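Rho GTPase-activating protein 26 (PDB 1F7C) stimulates GTP hydrolysis by the Rho-family GTPases RhoA and Cdc42, this chain being its RhoGAP (BH) domain. Local coordinates at residues A[52-57]-A[166-171]; A[66-71]-A[94-99]; A[120-125]-A[199-204]; A[135-140]-A[213-218]. All blocks are in the same frame, centred on the assembly; numbering follows the deposited sequence.

Interaction 1 (A[52-57]-A[166-171])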
loop_
_atom_site.group_PDB
_atom_site.type_symbol
_atom_site.label_atom_id
_atom_site.label_comp_id
_atom_site.label_asym_id
_atom_site.label_seq_id
_atom_site.Cartn_x
_atom_site.Cartn_y
_atom_site.Cartn_z
ATOM N N GLY A 52 -15.832 -6.785 0.867
ATOM C CA GLY A 52 -15.806 -5.711 -0.113
ATOM C C GLY A 52 -14.950 -5.975 -1.334
ATOM O O GLY A 52 -14.733 -5.069 -2.148
ATOM N N ILE A 53 -14.491 -7.215 -1.487
ATOM C CA ILE A 53 -13.620 -7.586 -2.595
ATOM C C ILE A 53 -14.200 -7.291 -3.966
ATOM O O ILE A 53 -13.453 -6.980 -4.895
ATOM C CB ILE A 53 -13.218 -9.094 -2.511
ATOM C CG1 ILE A 53 -11.952 -9.349 -3.324
ATOM C CG2 ILE A 53 -14.315 -9.982 -3.065
ATOM C CD1 ILE A 53 -10.720 -8.696 -2.756
ATOM N N ASN A 54 -15.526 -7.368 -4.095
ATOM C CA ASN A 54 -16.193 -7.132 -5.376
ATOM C C ASN A 54 -16.579 -5.674 -5.665
ATOM O O ASN A 54 -16.973 -5.357 -6.791
ATOM C CB ASN A 54 -17.441 -8.032 -5.489
ATOM C CG ASN A 54 -17.099 -9.521 -5.459
ATOM O OD1 ASN A 54 -16.370 -10.013 -6.316
ATOM N ND2 ASN A 54 -17.629 -10.240 -4.466
ATOM N N GLU A 55 -16.471 -4.801 -4.661
ATOM C CA GLU A 55 -16.807 -3.378 -4.807
ATOM C C GLU A 55 -15.985 -2.717 -5.900
ATOM O O GLU A 55 -14.770 -2.873 -5.938
ATOM C CB GLU A 55 -16.556 -2.642 -3.491
ATOM C CG GLU A 55 -17.595 -2.900 -2.416
ATOM C CD GLU A 55 -18.833 -2.035 -2.582
ATOM O OE1 GLU A 55 -19.798 -2.244 -1.815
ATOM O OE2 GLU A 55 -18.840 -1.146 -3.468
ATOM N N GLN A 56 -16.642 -1.968 -6.781
ATOM C CA GLN A 56 -15.945 -1.303 -7.872
ATOM C C GLN A 56 -15.143 -0.101 -7.402
ATOM O O GLN A 56 -15.590 0.645 -6.537
ATOM C CB GLN A 56 -16.935 -0.862 -8.948
ATOM C CG GLN A 56 -17.714 -2.008 -9.584
ATOM C CD GLN A 56 -18.500 -1.573 -10.813
ATOM O OE1 GLN A 56 -19.164 -0.529 -10.808
ATOM N NE2 GLN A 56 -18.435 -2.379 -11.873
ATOM N N GLY A 57 -13.953 0.073 -7.974
ATOM C CA GLY A 57 -13.098 1.193 -7.619
ATOM C C GLY A 57 -12.481 1.169 -6.227
ATOM O O GLY A 57 -12.266 2.225 -5.627
ATOM N N HIS A 166 -9.964 -8.011 -10.572
ATOM C CA HIS A 166 -10.190 -6.804 -11.362
ATOM C C HIS A 166 -11.384 -6.819 -12.339
ATOM O O HIS A 166 -12.033 -5.788 -12.523
ATOM C CB HIS A 166 -8.909 -6.392 -12.105
ATOM C CG HIS A 166 -8.532 -7.303 -13.232
ATOM N ND1 HIS A 166 -8.009 -8.560 -13.033
ATOM C CD2 HIS A 166 -8.580 -7.123 -14.576
ATOM C CE1 HIS A 166 -7.746 -9.116 -14.204
ATOM N NE2 HIS A 166 -8.082 -8.264 -15.155
ATOM N N LYS A 167 -11.682 -7.957 -12.962
ATOM C CA LYS A 167 -12.821 -8.015 -13.880
ATOM C C LYS A 167 -14.064 -7.450 -13.195
ATOM O O LYS A 167 -14.885 -6.785 -13.823
ATOM C CB LYS A 167 -13.113 -9.459 -14.304
ATOM C CG LYS A 167 -12.132 -10.054 -15.296
ATOM C CD LYS A 167 -12.218 -9.345 -16.636
ATOM C CE LYS A 167 -11.376 -10.054 -17.696
ATOM N NZ LYS A 167 -9.931 -10.139 -17.323
ATOM N N GLN A 168 -14.186 -7.712 -11.900
ATOM C CA GLN A 168 -15.321 -7.259 -11.120
ATOM C C GLN A 168 -15.130 -5.884 -10.470
ATOM O O GLN A 168 -15.977 -4.993 -10.629
ATOM C CB GLN A 168 -15.623 -8.286 -10.032
ATOM C CG GLN A 168 -17.044 -8.789 -9.983
ATOM C CD GLN A 168 -18.061 -7.679 -9.894
ATOM O OE1 GLN A 168 -18.533 -7.170 -10.911
ATOM N NE2 GLN A 168 -18.401 -7.288 -8.676
ATOM N N ASN A 169 -14.032 -5.703 -9.731
ATOM C CA ASN A 169 -13.814 -4.428 -9.055
ATOM C C ASN A 169 -13.092 -3.354 -9.867
ATOM O O ASN A 169 -12.924 -2.233 -9.400
ATOM C CB ASN A 169 -13.100 -4.625 -7.703
ATOM C CG ASN A 169 -11.698 -5.225 -7.841
ATOM O OD1 ASN A 169 -10.972 -4.946 -8.797
ATOM N ND2 ASN A 169 -11.303 -6.027 -6.852
ATOM N N LEU A 170 -12.683 -3.703 -11.082
ATOM C CA LEU A 170 -12.007 -2.779 -12.003
ATOM C C LEU A 170 -10.638 -2.314 -11.542
ATOM O O LEU A 170 -10.052 -1.453 -12.172
ATOM C CB LEU A 170 -12.874 -1.539 -12.244
ATOM C CG LEU A 170 -14.387 -1.751 -12.386
ATOM C CD1 LEU A 170 -15.086 -0.400 -12.577
ATOM C CD2 LEU A 170 -14.664 -2.687 -13.565
ATOM N N MET A 171 -10.123 -2.863 -10.449
ATOM C CA MET A 171 -8.819 -2.423 -9.964
ATOM C C MET A 171 -7.668 -3.335 -10.352
ATOM O O MET A 171 -7.314 -4.261 -9.629
ATOM C CB MET A 171 -8.850 -2.232 -8.448
ATOM C CG MET A 171 -9.806 -1.130 -7.985
ATOM S SD MET A 171 -9.565 0.481 -8.823
ATOM C CE MET A 171 -7.949 1.007 -8.131
#
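Ile53 O is gripped by two side-chain amides: Asn169 ND2 donates to it across the contact over 3.1 Å, and Asn165 ND2 adds a second bond. The site is a polar junction of the all-helical RhoGAP domain, joining the loop after helix 35-51 to the C-terminal end of short helix 166-169, where Asn169 forms an Asx turn. Its ND2 reaches Ile53 O nearly along the C=O axis (171° at the oxygen) and also donates to Val162 O, while OD1 accepts from Met171 N at 2.8 Å. These three bonds fix both ends of the buried amide and thus its rotation. With chi1 at 63° CG stands between the backbone N and the carbonyl carbon, and CB is pressed close to Glu55 O, at 3.0 Å. With an alanine here, Met171 N would probably lose its acceptor and Val162 O its donor, leaving Ile53 O to Asn165 and the turn freer to shift. The backbone is used as well: Asn169 O accepts from Gly57 N (2.9 Å) and takes a CA-H...O contact from Gln56 CA. On the outer side the Asn54 and Gln168 amides are turned 44° apart, with Gln168 NE2 against Asn54 CB at 3.4 Å, and the Asn54 OD1 is held by Asn165. Leu170 leaves the helix with positive phi, and its CD1 lies 4.0 Å from Gln56 NE2. Met171, whose side chain also touches Arg60, the predicted arginine finger, lays SD 3.8 Å from Gly57 CA.

Interaction 2 (A[66-71]-A[94-99]); sequences SRVQKL and IKTITS
Val68 forks at CB over the helix of Ser99, each methyl finding a different part of that helix. With chi1 at 175°, CG1 lies anti to the backbone N and reaches the carbonyl carbon of Ser99 at 4.1 Å; CG2 sits more tightly, 3.6 Å from Ser99 CB and 4.0 Å from Thr96 O. Thr96 presents its methyl in return. Its CG2 lies 3.9 Å from Arg67 O, along the backbone that leads into Val68, while OG1 comes near Arg67 CB. Here the RhoGAP fold packs helix 65-76 on helix 94-106, the two short segments crossing at -60° with their axes 8.8 Å apart. Val68 and Thr96 bring the backbones nearest, at 5.3 Å between CA atoms. One turn on from Val68, Leu71 sends CD2 across to Ile97 CG1 at 4.0 Å and to the Thr96 methyl, while its side chain also touches Trp92 and Ala100. Arg67 leaves the apolar seam at its tip, where NH1 forms a salt bridge with Glu93. Ser99 OG bonds Gly63 N, and the side chain of Ser99 lies about 9 Å from that of Arg60, the predicted arginine finger.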
loop_
_atom_site.group_PDB
_atom_site.type_symbol
_atom_site.label_atom_id
_atom_site.label_comp_id
_atom_site.label_asym_id
_atom_site.label_seq_id
_atom_site.Cartn_x
_atom_site.Cartn_y
_atom_site.Cartn_z
ATOM N N SER A 66 -15.821 12.954 6.729
ATOM C CA SER A 66 -16.430 12.998 8.051
ATOM C C SER A 66 -16.469 11.623 8.706
ATOM O O SER A 66 -16.054 11.459 9.856
ATOM C CB SER A 66 -17.851 13.566 7.951
ATOM O OG SER A 66 -17.837 14.865 7.380
ATOM N N ARG A 67 -16.965 10.636 7.970
ATOM C CA ARG A 67 -17.066 9.283 8.495
ATOM C C ARG A 67 -15.697 8.641 8.635
ATOM O O ARG A 67 -15.462 7.860 9.557
ATOM C CB ARG A 67 -17.950 8.423 7.594
ATOM C CG ARG A 67 -19.311 9.025 7.309
ATOM C CD ARG A 67 -20.336 7.942 7.053
ATOM N NE ARG A 67 -20.568 7.146 8.254
ATOM C CZ ARG A 67 -21.390 6.104 8.318
ATOM N NH1 ARG A 67 -22.070 5.719 7.242
ATOM N NH2 ARG A 67 -21.538 5.452 9.464
ATOM N N VAL A 68 -14.791 8.973 7.721
ATOM C CA VAL A 68 -13.446 8.415 7.763
ATOM C C VAL A 68 -12.770 8.765 9.085
ATOM O O VAL A 68 -12.413 7.874 9.865
ATOM C CB VAL A 68 -12.582 8.947 6.600
ATOM C CG1 VAL A 68 -11.151 8.452 6.742
ATOM C CG2 VAL A 68 -13.163 8.488 5.274
ATOM N N GLN A 69 -12.609 10.064 9.332
ATOM C CA GLN A 69 -11.976 10.555 10.556
ATOM C C GLN A 69 -12.589 9.926 11.801
ATOM O O GLN A 69 -11.888 9.638 12.773
ATOM C CB GLN A 69 -12.107 12.079 10.652
ATOM C CG GLN A 69 -11.402 12.854 9.553
ATOM C CD GLN A 69 -9.932 12.510 9.458
ATOM O OE1 GLN A 69 -9.271 12.279 10.472
ATOM N NE2 GLN A 69 -9.407 12.484 8.239
ATOM N N LYS A 70 -13.900 9.715 11.765
ATOM C CA LYS A 70 -14.601 9.132 12.899
ATOM C C LYS A 70 -14.220 7.674 13.124
ATOM O O LYS A 70 -14.123 7.224 14.265
ATOM C CB LYS A 70 -16.116 9.254 12.709
ATOM C CG LYS A 70 -16.908 8.797 13.923
ATOM C CD LYS A 70 -18.399 9.021 13.750
ATOM C CE LYS A 70 -19.169 8.512 14.963
ATOM N NZ LYS A 70 -20.638 8.699 14.803
ATOM N N LEU A 71 -14.013 6.932 12.039
ATOM C CA LEU A 71 -13.624 5.532 12.157
ATOM C C LEU A 71 -12.192 5.488 12.670
ATOM O O LEU A 71 -11.850 4.676 13.534
ATOM C CB LEU A 71 -13.723 4.823 10.799
ATOM C CG LEU A 71 -13.138 3.405 10.697
ATOM C CD1 LEU A 71 -13.751 2.503 11.753
ATOM C CD2 LEU A 71 -13.391 2.846 9.309
ATOM N N ILE A 94 -17.567 0.432 2.873
ATOM C CA ILE A 94 -16.278 -0.005 2.348
ATOM C C ILE A 94 -15.435 1.206 1.914
ATOM O O ILE A 94 -14.241 1.270 2.204
ATOM C CB ILE A 94 -16.465 -0.980 1.138
ATOM C CG1 ILE A 94 -17.005 -2.337 1.620
ATOM C CG2 ILE A 94 -15.144 -1.169 0.406
ATOM C CD1 ILE A 94 -16.053 -3.113 2.512
ATOM N N LYS A 95 -16.058 2.152 1.213
ATOM C CA LYS A 95 -15.376 3.361 0.755
ATOM C C LYS A 95 -14.757 4.085 1.963
ATOM O O LYS A 95 -13.709 4.715 1.861
ATOM C CB LYS A 95 -16.379 4.283 0.048
ATOM C CG LYS A 95 -17.554 4.706 0.940
ATOM C CD LYS A 95 -18.769 5.199 0.148
ATOM C CE LYS A 95 -18.458 6.411 -0.720
ATOM N NZ LYS A 95 -19.672 6.941 -1.419
ATOM N N THR A 96 -15.422 3.975 3.107
ATOM C CA THR A 96 -14.976 4.595 4.349
ATOM C C THR A 96 -13.776 3.849 4.927
ATOM O O THR A 96 -12.822 4.462 5.410
ATOM C CB THR A 96 -16.115 4.590 5.398
ATOM O OG1 THR A 96 -17.210 5.379 4.919
ATOM C CG2 THR A 96 -15.636 5.152 6.719
ATOM N N ILE A 97 -13.840 2.522 4.876
ATOM C CA ILE A 97 -12.778 1.672 5.386
ATOM C C ILE A 97 -11.499 1.724 4.544
ATOM O O ILE A 97 -10.397 1.620 5.090
ATOM C CB ILE A 97 -13.274 0.218 5.498
ATOM C CG1 ILE A 97 -14.409 0.160 6.529
ATOM C CG2 ILE A 97 -12.107 -0.721 5.867
ATOM C CD1 ILE A 97 -15.133 -1.168 6.605
ATOM N N THR A 98 -11.631 1.886 3.227
ATOM C CA THR A 98 -10.444 1.950 2.373
ATOM C C THR A 98 -9.823 3.336 2.467
ATOM O O THR A 98 -8.609 3.494 2.327
ATOM C CB THR A 98 -10.751 1.653 0.879
ATOM O OG1 THR A 98 -11.669 2.623 0.368
ATOM C CG2 THR A 98 -11.344 0.260 0.724
ATOM N N SER A 99 -10.660 4.343 2.694
ATOM C CA SER A 99 -10.161 5.702 2.828
ATOM C C SER A 99 -9.426 5.845 4.156
ATOM O O SER A 99 -8.426 6.554 4.244
ATOM C CB SER A 99 -11.307 6.710 2.728
ATOM O OG SER A 99 -11.647 6.936 1.368
#

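Interaction 3 (A[120-125]-A[199-204])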
loop_
_atom_site.group_PDB
_atom_site.type_symbol
_atom_site.label_atom_id
_atom_site.label_comp_id
_atom_site.label_asym_id
_atom_site.label_seq_id
_atom_site.Cartn_x
_atom_site.Cartn_y
_atom_site.Cartn_z
ATOM N N SER A 120 16.622 5.233 -4.351
ATOM C CA SER A 120 17.094 3.915 -4.770
ATOM C C SER A 120 15.977 3.140 -5.461
ATOM O O SER A 120 16.189 2.545 -6.512
ATOM C CB SER A 120 17.607 3.119 -3.567
ATOM O OG SER A 120 18.730 3.751 -2.977
ATOM N N PHE A 121 14.784 3.160 -4.872
ATOM C CA PHE A 121 13.639 2.458 -5.449
ATOM C C PHE A 121 13.283 2.971 -6.844
ATOM O O PHE A 121 12.922 2.195 -7.723
ATOM C CB PHE A 121 12.421 2.568 -4.527
ATOM C CG PHE A 121 12.435 1.591 -3.375
ATOM C CD1 PHE A 121 12.569 2.034 -2.061
ATOM C CD2 PHE A 121 12.295 0.226 -3.604
ATOM C CE1 PHE A 121 12.561 1.125 -0.990
ATOM C CE2 PHE A 121 12.285 -0.686 -2.543
ATOM C CZ PHE A 121 12.418 -0.232 -1.232
ATOM N N ILE A 122 13.392 4.277 -7.046
ATOM C CA ILE A 122 13.085 4.879 -8.335
ATOM C C ILE A 122 14.114 4.447 -9.368
ATOM O O ILE A 122 13.764 4.079 -10.492
ATOM C CB ILE A 122 13.080 6.432 -8.242
ATOM C CG1 ILE A 122 11.864 6.901 -7.445
ATOM C CG2 ILE A 122 13.078 7.049 -9.636
ATOM C CD1 ILE A 122 10.546 6.422 -8.003
ATOM N N LYS A 123 15.385 4.484 -8.980
ATOM C CA LYS A 123 16.461 4.109 -9.885
ATOM C C LYS A 123 16.349 2.657 -10.340
ATOM O O LYS A 123 16.657 2.332 -11.492
ATOM C CB LYS A 123 17.813 4.354 -9.218
ATOM N N ALA A 124 15.909 1.785 -9.438
ATOM C CA ALA A 124 15.764 0.370 -9.757
ATOM C C ALA A 124 14.622 0.130 -10.742
ATOM O O ALA A 124 14.738 -0.694 -11.644
ATOM C CB ALA A 124 15.537 -0.433 -8.480
ATOM N N ALA A 125 13.524 0.858 -10.571
ATOM C CA ALA A 125 12.364 0.717 -11.448
ATOM C C ALA A 125 12.666 1.175 -12.873
ATOM O O ALA A 125 11.903 0.890 -13.796
ATOM C CB ALA A 125 11.187 1.510 -10.883
ATOM N N LYS A 199 6.131 9.050 -12.338
ATOM C CA LYS A 199 5.548 7.881 -12.966
ATOM C C LYS A 199 6.193 6.589 -12.472
ATOM O O LYS A 199 5.506 5.586 -12.294
ATOM C CB LYS A 199 5.662 7.975 -14.489
ATOM C CG LYS A 199 7.083 8.084 -15.006
ATOM C CD LYS A 199 7.110 8.050 -16.523
ATOM C CE LYS A 199 6.286 9.186 -17.114
ATOM N NZ LYS A 199 6.865 10.515 -16.777
ATOM N N PHE A 200 7.505 6.606 -12.250
ATOM C CA PHE A 200 8.193 5.407 -11.777
ATOM C C PHE A 200 7.838 5.047 -10.341
ATOM O O PHE A 200 8.064 3.925 -9.912
ATOM C CB PHE A 200 9.702 5.554 -11.903
ATOM C CG PHE A 200 10.167 5.738 -13.309
ATOM C CD1 PHE A 200 10.127 6.991 -13.908
ATOM C CD2 PHE A 200 10.620 4.652 -14.051
ATOM C CE1 PHE A 200 10.533 7.164 -15.233
ATOM C CE2 PHE A 200 11.027 4.812 -15.374
ATOM C CZ PHE A 200 10.983 6.073 -15.969
ATOM N N GLN A 201 7.294 5.995 -9.592
ATOM C CA GLN A 201 6.897 5.695 -8.226
ATOM C C GLN A 201 5.777 4.666 -8.333
ATOM O O GLN A 201 5.634 3.786 -7.485
ATOM C CB GLN A 201 6.364 6.939 -7.523
ATOM C CG GLN A 201 7.302 8.131 -7.555
ATOM C CD GLN A 201 6.928 9.173 -6.512
ATOM O OE1 GLN A 201 5.745 9.434 -6.269
ATOM N NE2 GLN A 201 7.936 9.779 -5.895
ATOM N N ASN A 202 4.987 4.786 -9.396
ATOM C CA ASN A 202 3.877 3.884 -9.640
ATOM C C ASN A 202 4.348 2.502 -10.108
ATOM O O ASN A 202 3.758 1.492 -9.741
ATOM C CB ASN A 202 2.921 4.504 -10.661
ATOM C CG ASN A 202 2.358 5.834 -10.193
ATOM O OD1 ASN A 202 2.612 6.268 -9.071
ATOM N ND2 ASN A 202 1.583 6.487 -11.053
ATOM N N ILE A 203 5.413 2.466 -10.905
ATOM C CA ILE A 203 5.974 1.209 -11.405
ATOM C C ILE A 203 6.497 0.361 -10.242
ATOM O O ILE A 203 6.423 -0.875 -10.259
ATOM C CB ILE A 203 7.150 1.467 -12.386
ATOM C CG1 ILE A 203 6.670 2.313 -13.570
ATOM C CG2 ILE A 203 7.726 0.153 -12.877
ATOM C CD1 ILE A 203 5.512 1.704 -14.335
ATOM N N VAL A 204 7.031 1.039 -9.233
ATOM C CA VAL A 204 7.563 0.365 -8.064
ATOM C C VAL A 204 6.434 -0.411 -7.367
ATOM O O VAL A 204 6.598 -1.585 -7.031
ATOM C CB VAL A 204 8.219 1.392 -7.085
ATOM C CG1 VAL A 204 8.455 0.759 -5.721
ATOM C CG2 VAL A 204 9.553 1.873 -7.660
#
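This is apolar helix-on-helix packing, in which helix 115-125 lies almost square across helix 198-210, at 83° between the short segments and 8.7 Å between their axes. Two points bring the backbones close: Ile122 opposite Phe200, and Ala125 opposite Val204. At the second, Ala125 directs its single methyl at the other helix, where CB meets Val204 CG2 at 3.6 Å and Ile203 CG2 at 4.2 Å. The same Val204 methyl is pushed against the backbone of the crossing helix, 3.4 Å from Phe121 O, an oxygen that also takes the helical bond from Ala125 N. At the first point Ile122 reaches over with its tip. Its chain bends at CG1 (chi2 -57°), which carries CD1 onto the backbone of the partner helix, 3.6 Å from Gln201 N, and against Gln201 CG at 3.7 Å; CD1 also touches Phe200 CB. The Phe200 ring turns its edge to Ala125 O, which stands near the ring plane at 4.0 Å from CD2. Of the Phe121 side chain CB is nearest Val204 CG2, and the ring, with Val204 CG1 oblique to it, packs on Leu140 and Met113; Val204 too touches Met113. Far from the arginine finger, the Ala125 methyl met by Val204 and Ile203, with Ile122 reaching over the other end, makes a near-perpendicular helix crossing within the all-helical RhoGAP domain.

Interaction 4 (A[135-140]-A[213-218])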
loop_
_atom_site.group_PDB
_atom_site.type_symbol
_atom_site.label_atom_id
_atom_site.label_comp_id
_atom_site.label_asym_id
_atom_site.label_seq_id
_atom_site.Cartn_x
_atom_site.Cartn_y
_atom_site.Cartn_z
ATOM N N SER A 135 15.125 -7.786 -8.942
ATOM C CA SER A 135 16.262 -8.121 -8.083
ATOM C C SER A 135 16.672 -6.965 -7.181
ATOM O O SER A 135 16.815 -7.135 -5.975
ATOM C CB SER A 135 17.459 -8.527 -8.939
ATOM O OG SER A 135 17.033 -9.295 -10.044
ATOM N N GLU A 136 16.877 -5.792 -7.775
ATOM C CA GLU A 136 17.269 -4.601 -7.015
ATOM C C GLU A 136 16.224 -4.199 -5.988
ATOM O O GLU A 136 16.555 -3.877 -4.849
ATOM C CB GLU A 136 17.531 -3.418 -7.956
ATOM C CG GLU A 136 18.969 -3.340 -8.447
ATOM C CD GLU A 136 19.962 -3.083 -7.316
ATOM O OE1 GLU A 136 21.182 -3.202 -7.563
ATOM O OE2 GLU A 136 19.530 -2.753 -6.186
ATOM N N ILE A 137 14.962 -4.218 -6.399
ATOM C CA ILE A 137 13.875 -3.861 -5.511
ATOM C C ILE A 137 13.781 -4.909 -4.409
ATOM O O ILE A 137 13.564 -4.578 -3.243
ATOM C CB ILE A 137 12.552 -3.742 -6.307
ATOM C CG1 ILE A 137 12.624 -2.483 -7.180
ATOM C CG2 ILE A 137 11.352 -3.687 -5.361
ATOM C CD1 ILE A 137 11.459 -2.262 -8.111
ATOM N N HIS A 138 13.970 -6.171 -4.780
ATOM C CA HIS A 138 13.921 -7.264 -3.816
ATOM C C HIS A 138 14.964 -7.010 -2.725
ATOM O O HIS A 138 14.662 -7.056 -1.534
ATOM C CB HIS A 138 14.212 -8.599 -4.508
ATOM C CG HIS A 138 14.116 -9.787 -3.601
ATOM N ND1 HIS A 138 14.504 -11.050 -3.987
ATOM C CD2 HIS A 138 13.658 -9.907 -2.331
ATOM C CE1 HIS A 138 14.291 -11.898 -2.996
ATOM N NE2 HIS A 138 13.777 -11.230 -1.979
ATOM N N SER A 139 16.194 -6.750 -3.148
ATOM C CA SER A 139 17.283 -6.465 -2.229
ATOM C C SER A 139 17.001 -5.217 -1.384
ATOM O O SER A 139 17.309 -5.176 -0.188
ATOM C CB SER A 139 18.576 -6.263 -3.010
ATOM O OG SER A 139 19.567 -5.730 -2.157
ATOM N N LEU A 140 16.418 -4.197 -2.006
ATOM C CA LEU A 140 16.095 -2.964 -1.291
ATOM C C LEU A 140 15.032 -3.180 -0.218
ATOM O O LEU A 140 15.068 -2.543 0.831
ATOM C CB LEU A 140 15.625 -1.881 -2.270
ATOM C CG LEU A 140 16.734 -1.251 -3.123
ATOM C CD1 LEU A 140 16.120 -0.344 -4.180
ATOM C CD2 LEU A 140 17.683 -0.456 -2.231
ATOM N N GLU A 213 5.167 -12.537 -3.559
ATOM C CA GLU A 213 5.553 -13.830 -2.995
ATOM C C GLU A 213 7.066 -13.963 -2.938
ATOM O O GLU A 213 7.638 -14.207 -1.885
ATOM C CB GLU A 213 4.979 -14.972 -3.832
ATOM C CG GLU A 213 3.489 -14.845 -4.096
ATOM C CD GLU A 213 2.707 -16.091 -3.694
ATOM O OE1 GLU A 213 1.469 -16.111 -3.898
ATOM O OE2 GLU A 213 3.332 -17.044 -3.171
ATOM N N LYS A 214 7.711 -13.794 -4.082
ATOM C CA LYS A 214 9.158 -13.906 -4.169
ATOM C C LYS A 214 9.875 -12.849 -3.332
ATOM O O LYS A 214 10.762 -13.168 -2.541
ATOM C CB LYS A 214 9.598 -13.795 -5.629
ATOM C CG LYS A 214 11.101 -13.699 -5.829
ATOM C CD LYS A 214 11.433 -13.413 -7.289
ATOM C CE LYS A 214 12.931 -13.200 -7.513
ATOM N NZ LYS A 214 13.748 -14.412 -7.208
ATOM N N ILE A 215 9.473 -11.592 -3.494
ATOM C CA ILE A 215 10.101 -10.498 -2.776
ATOM C C ILE A 215 10.009 -10.562 -1.258
ATOM O O ILE A 215 11.013 -10.341 -0.576
ATOM C CB ILE A 215 9.549 -9.141 -3.260
ATOM C CG1 ILE A 215 10.141 -8.815 -4.634
ATOM C CG2 ILE A 215 9.862 -8.045 -2.240
ATOM C CD1 ILE A 215 9.446 -7.678 -5.336
ATOM N N PHE A 216 8.827 -10.859 -0.723
ATOM C CA PHE A 216 8.677 -10.903 0.730
ATOM C C PHE A 216 8.887 -12.247 1.420
ATOM O O PHE A 216 9.204 -12.283 2.608
ATOM C CB PHE A 216 7.310 -10.357 1.150
ATOM C CG PHE A 216 7.097 -8.915 0.803
ATOM C CD1 PHE A 216 6.475 -8.558 -0.390
ATOM C CD2 PHE A 216 7.547 -7.907 1.659
ATOM C CE1 PHE A 216 6.304 -7.221 -0.732
ATOM C CE2 PHE A 216 7.383 -6.563 1.328
ATOM C CZ PHE A 216 6.762 -6.222 0.131
ATOM N N ASN A 217 8.719 -13.353 0.704
ATOM C CA ASN A 217 8.880 -14.648 1.359
ATOM C C ASN A 217 10.230 -15.326 1.189
ATOM O O ASN A 217 10.462 -16.382 1.766
ATOM C CB ASN A 217 7.761 -15.596 0.931
ATOM C CG ASN A 217 6.391 -15.078 1.321
ATOM O OD1 ASN A 217 6.221 -14.508 2.400
ATOM N ND2 ASN A 217 5.404 -15.284 0.453
ATOM N N THR A 218 11.124 -14.715 0.417
ATOM C CA THR A 218 12.456 -15.275 0.207
ATOM C C THR A 218 13.515 -14.181 0.368
ATOM O O THR A 218 13.225 -12.996 0.201
ATOM C CB THR A 218 12.599 -15.884 -1.208
ATOM O OG1 THR A 218 12.969 -14.855 -2.133
ATOM C CG2 THR A 218 11.283 -16.518 -1.663
#
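One hydrogen bond spans this contact, from His138 NE2 to Thr218 O over 2.9 Å. It fastens the chain leaving the last modelled helix, 212-217, to helix 130-141 in the RhoGAP fold; the two short axes run 28° from parallel, 9.4 Å apart. The acceptor lies in the plane of the imidazole, and the bond is fairly straight (157° at the hydrogen), although NE2 approaches from above the carbonyl plane. The ring gets there because CG stands anti to the backbone N (chi1 -177°), which extends it across the gap. Besides this bond there is a CH-pi contact: Ile215 CA sits over one face of the imidazole, 4.0 Å from its centroid, while the ring of His142 meets that of His138 steeply. Aliphatic packing is lighter, with Ile215 CG1 at 4.1 Å from His138 CB and its CD1 near Ile137 CG2. Lys214 NZ lies 4.7 Å from His138 ND1, a proximity that would probably disfavour a positively charged ring. A leucine in place of His138 would probably leave Thr218 O without its donor and the chain after the helix freer to swing. Within its own segment Thr218 is bound too: OG1 donates to Lys214 O at 2.8 Å, and that same OG1 sits 3.4 Å from His138 CE1.

From the N terminus, helix 35-51 leads into 52-57, where interaction 1 opens a loop that closes only at 166-171. Interaction 2 is nested inside it, joining helix 65-76 to helix 94-106, and the two touch where Gly52 and Glu55 pack on Ile94. Interactions 3 and 4 open later in that loop, on consecutive helices 115-125 and 130-141, and close beyond it on helices 198-210 and 212-217, so both cross interaction 1 and each other. They adjoin through Phe121 with Leu140 and Ala124 with Glu136 and Ile137. Interaction 2 lies on the opposite side of the chain's centre, about 29 Å from interaction 3, centre to centre.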